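PDB 3T7J: regulator of Ty1 transposition protein 107 from Saccharomyces cerevisiae, which probably acts through its BRCT domains as a protein-binding scaffold, and is named for its part in regulating Ty1 retrotransposition. Local coordinates for residues Cys143-Asn148 against Asp181-Asp186. Residues are numbered along the deposited sequence; the frame is centred on the assembly and turned at random.
Sequences CINLVN and DIIPND
Asn-145 reads the backbone of Ile-183 with both ends of its carboxamide. Asn-145 OD1 accepts from Ile-183 N (3.0 Å), on a lone pair in the carbonyl plane, while Asn-145 ND2 gives a nearly straight bond (176°) to Ile-183 O at 3.1 Å. That acceptor lies almost in the amide plane, so the two bonds fix the rotation of the group. The methyl CG2 of Ile-182 closes on the same amide, 3.7 Å from Asn-145 ND2. OD1 also accepts from Asn-170 ND2 of strand 168-172, and ND2 also donates to Val-199 O of strand 198-201.

Asn-185 answers from the loop. Its CG lies anti to the backbone N (chi1 -179°), which carries Asn-185 OD1 to within 3.0 Å of Cys-143 N; the same oxygen accepts from Arg-142 N, and ND2 donates to Phe-196 O and Asn-140 O. Between the two asparagines a water lies within hydrogen-bonding distance of both Cys-143 O and Ile-183 O (3.0 Å from Ile-183 O). Ile-183 CD1 packs against Cys-143 CB (3.8 Å), which also approaches Pro-184 O.

With Asn-145 shortened to an alanine, Ile-183 N and Asn-170 ND2 would probably lose their shared acceptor and the carbonyls of Ile-183 and Val-199 their shared donor, leaving the segment around Ile-183 less firmly held. The middle of strand 143-147 is paired on both edges within the BRCT sheet, by strands 168-172 and 198-201. The connection between those two strands is thus joined to it through the amides of Asn-145 and Asn-185 and the backbone of Cys-143.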
loop_
_atom_site.group_PDB
_atom_site.type_symbol
_atom_site.label_atom_id
_atom_site.label_comp_id
_atom_site.label_asym_id
_atom_site.label_seq_id
_atom_site.Cartn_x
_atom_site.Cartn_y
_atom_site.Cartn_z
ATOM N N CYS A 143 24.258 -3.130 -4.695
ATOM C CA CYS A 143 23.743 -2.021 -5.487
ATOM C C CYS A 143 22.772 -2.552 -6.529
ATOM O O CYS A 143 23.150 -3.350 -7.371
ATOM C CB CYS A 143 24.893 -1.260 -6.163
ATOM S SG CYS A 143 26.254 -0.755 -5.073
ATOM N N ILE A 144 21.522 -2.112 -6.461
ATOM C CA ILE A 144 20.480 -2.678 -7.303
ATOM C C ILE A 144 19.737 -1.622 -8.106
ATOM O O ILE A 144 19.768 -0.436 -7.786
ATOM C CB ILE A 144 19.452 -3.504 -6.488
ATOM C CG1 ILE A 144 18.671 -2.628 -5.509
ATOM C CG2 ILE A 144 20.125 -4.663 -5.763
ATOM C CD1 ILE A 144 17.406 -2.029 -6.111
ATOM N N ASN A 145 19.061 -2.073 -9.154
ATOM C CA ASN A 145 18.236 -1.202 -9.968
ATOM C C ASN A 145 16.773 -1.538 -9.775
ATOM O O ASN A 145 16.390 -2.705 -9.789
ATOM C CB ASN A 145 18.639 -1.339 -11.434
ATOM C CG ASN A 145 20.114 -1.064 -11.648
ATOM O OD1 ASN A 145 20.508 0.059 -11.947
ATOM N ND2 ASN A 145 20.938 -2.079 -11.456
ATOM N N LEU A 146 15.962 -0.502 -9.597
ATOM C CA LEU A 146 14.552 -0.650 -9.292
ATOM C C LEU A 146 13.720 0.121 -10.315
ATOM O O LEU A 146 13.927 1.306 -10.507
ATOM C CB LEU A 146 14.301 -0.116 -7.868
ATOM C CG LEU A 146 12.866 -0.017 -7.353
ATOM C CD1 LEU A 146 12.210 -1.390 -7.336
ATOM C CD2 LEU A 146 12.819 0.636 -5.953
ATOM N N VAL A 147 12.776 -0.544 -10.971
ATOM C CA VAL A 147 11.906 0.131 -11.941
ATOM C C VAL A 147 10.863 1.006 -11.234
ATOM O O VAL A 147 10.150 0.545 -10.330
ATOM C CB VAL A 147 11.204 -0.874 -12.860
ATOM C CG1 VAL A 147 12.222 -1.625 -13.700
ATOM C CG2 VAL A 147 10.370 -1.846 -12.031
ATOM N N ASN A 148 10.782 2.268 -11.656
ATOM C CA ASN A 148 9.922 3.260 -11.012
ATOM C C ASN A 148 8.446 2.892 -10.906
ATOM O O ASN A 148 7.703 3.561 -10.189
ATOM C CB ASN A 148 10.067 4.624 -11.692
ATOM C CG ASN A 148 9.583 4.617 -13.129
ATOM O OD1 ASN A 148 9.494 3.565 -13.763
ATOM N ND2 ASN A 148 9.271 5.797 -13.652
ATOM N N ASP A 181 22.214 4.259 -17.482
ATOM C CA ASP A 181 21.543 4.531 -16.209
ATOM C C ASP A 181 21.632 3.337 -15.269
ATOM O O ASP A 181 21.383 3.463 -14.075
ATOM C CB ASP A 181 20.061 4.839 -16.421
ATOM C CG ASP A 181 19.824 6.065 -17.287
ATOM O OD1 ASP A 181 20.604 7.036 -17.197
ATOM O OD2 ASP A 181 18.843 6.042 -18.056
ATOM N N ILE A 182 21.936 2.168 -15.817
ATOM C CA ILE A 182 22.011 0.963 -15.014
ATOM C C ILE A 182 23.302 1.012 -14.234
ATOM O O ILE A 182 24.361 1.273 -14.802
ATOM C CB ILE A 182 21.997 -0.310 -15.894
ATOM C CG1 ILE A 182 20.833 -0.257 -16.892
ATOM C CG2 ILE A 182 21.933 -1.568 -15.031
ATOM C CD1 ILE A 182 20.636 -1.515 -17.668
ATOM N N ILE A 183 23.229 0.778 -12.926
ATOM C CA ILE A 183 24.445 0.742 -12.137
ATOM C C ILE A 183 24.845 -0.694 -11.834
ATOM O O ILE A 183 23.992 -1.553 -11.647
ATOM C CB ILE A 183 24.303 1.522 -10.791
ATOM C CG1 ILE A 183 23.378 0.789 -9.826
ATOM C CG2 ILE A 183 23.797 2.948 -11.025
ATOM C CD1 ILE A 183 23.386 1.402 -8.399
ATOM N N PRO A 184 26.150 -0.956 -11.745
ATOM C CA PRO A 184 26.562 -2.316 -11.427
ATOM C C PRO A 184 26.537 -2.580 -9.923
ATOM O O PRO A 184 26.507 -1.663 -9.096
ATOM C CB PRO A 184 28.007 -2.352 -11.922
ATOM C CG PRO A 184 28.499 -0.989 -11.647
ATOM C CD PRO A 184 27.309 -0.069 -11.933
ATOM N N ASN A 185 26.588 -3.861 -9.590
ATOM C CA ASN A 185 26.597 -4.319 -8.221
ATOM C C ASN A 185 28.035 -4.464 -7.717
ATOM O O ASN A 185 28.550 -5.576 -7.628
ATOM C CB ASN A 185 25.876 -5.664 -8.163
ATOM C CG ASN A 185 25.800 -6.232 -6.759
ATOM O OD1 ASN A 185 25.656 -5.496 -5.795
ATOM N ND2 ASN A 185 25.889 -7.550 -6.648
ATOM N N ASP A 186 28.688 -3.349 -7.399
ATOM C CA ASP A 186 30.063 -3.404 -6.876
ATOM C C ASP A 186 30.034 -3.687 -5.381
ATOM O O ASP A 186 29.522 -2.875 -4.608
ATOM C CB ASP A 186 30.806 -2.091 -7.137
ATOM C CG ASP A 186 32.319 -2.240 -7.040
ATOM O OD1 ASP A 186 32.798 -3.335 -6.673
ATOM O OD2 ASP A 186 33.032 -1.256 -7.329
HETATM O O HOH W 1 23.073 -3.881 -9.929
#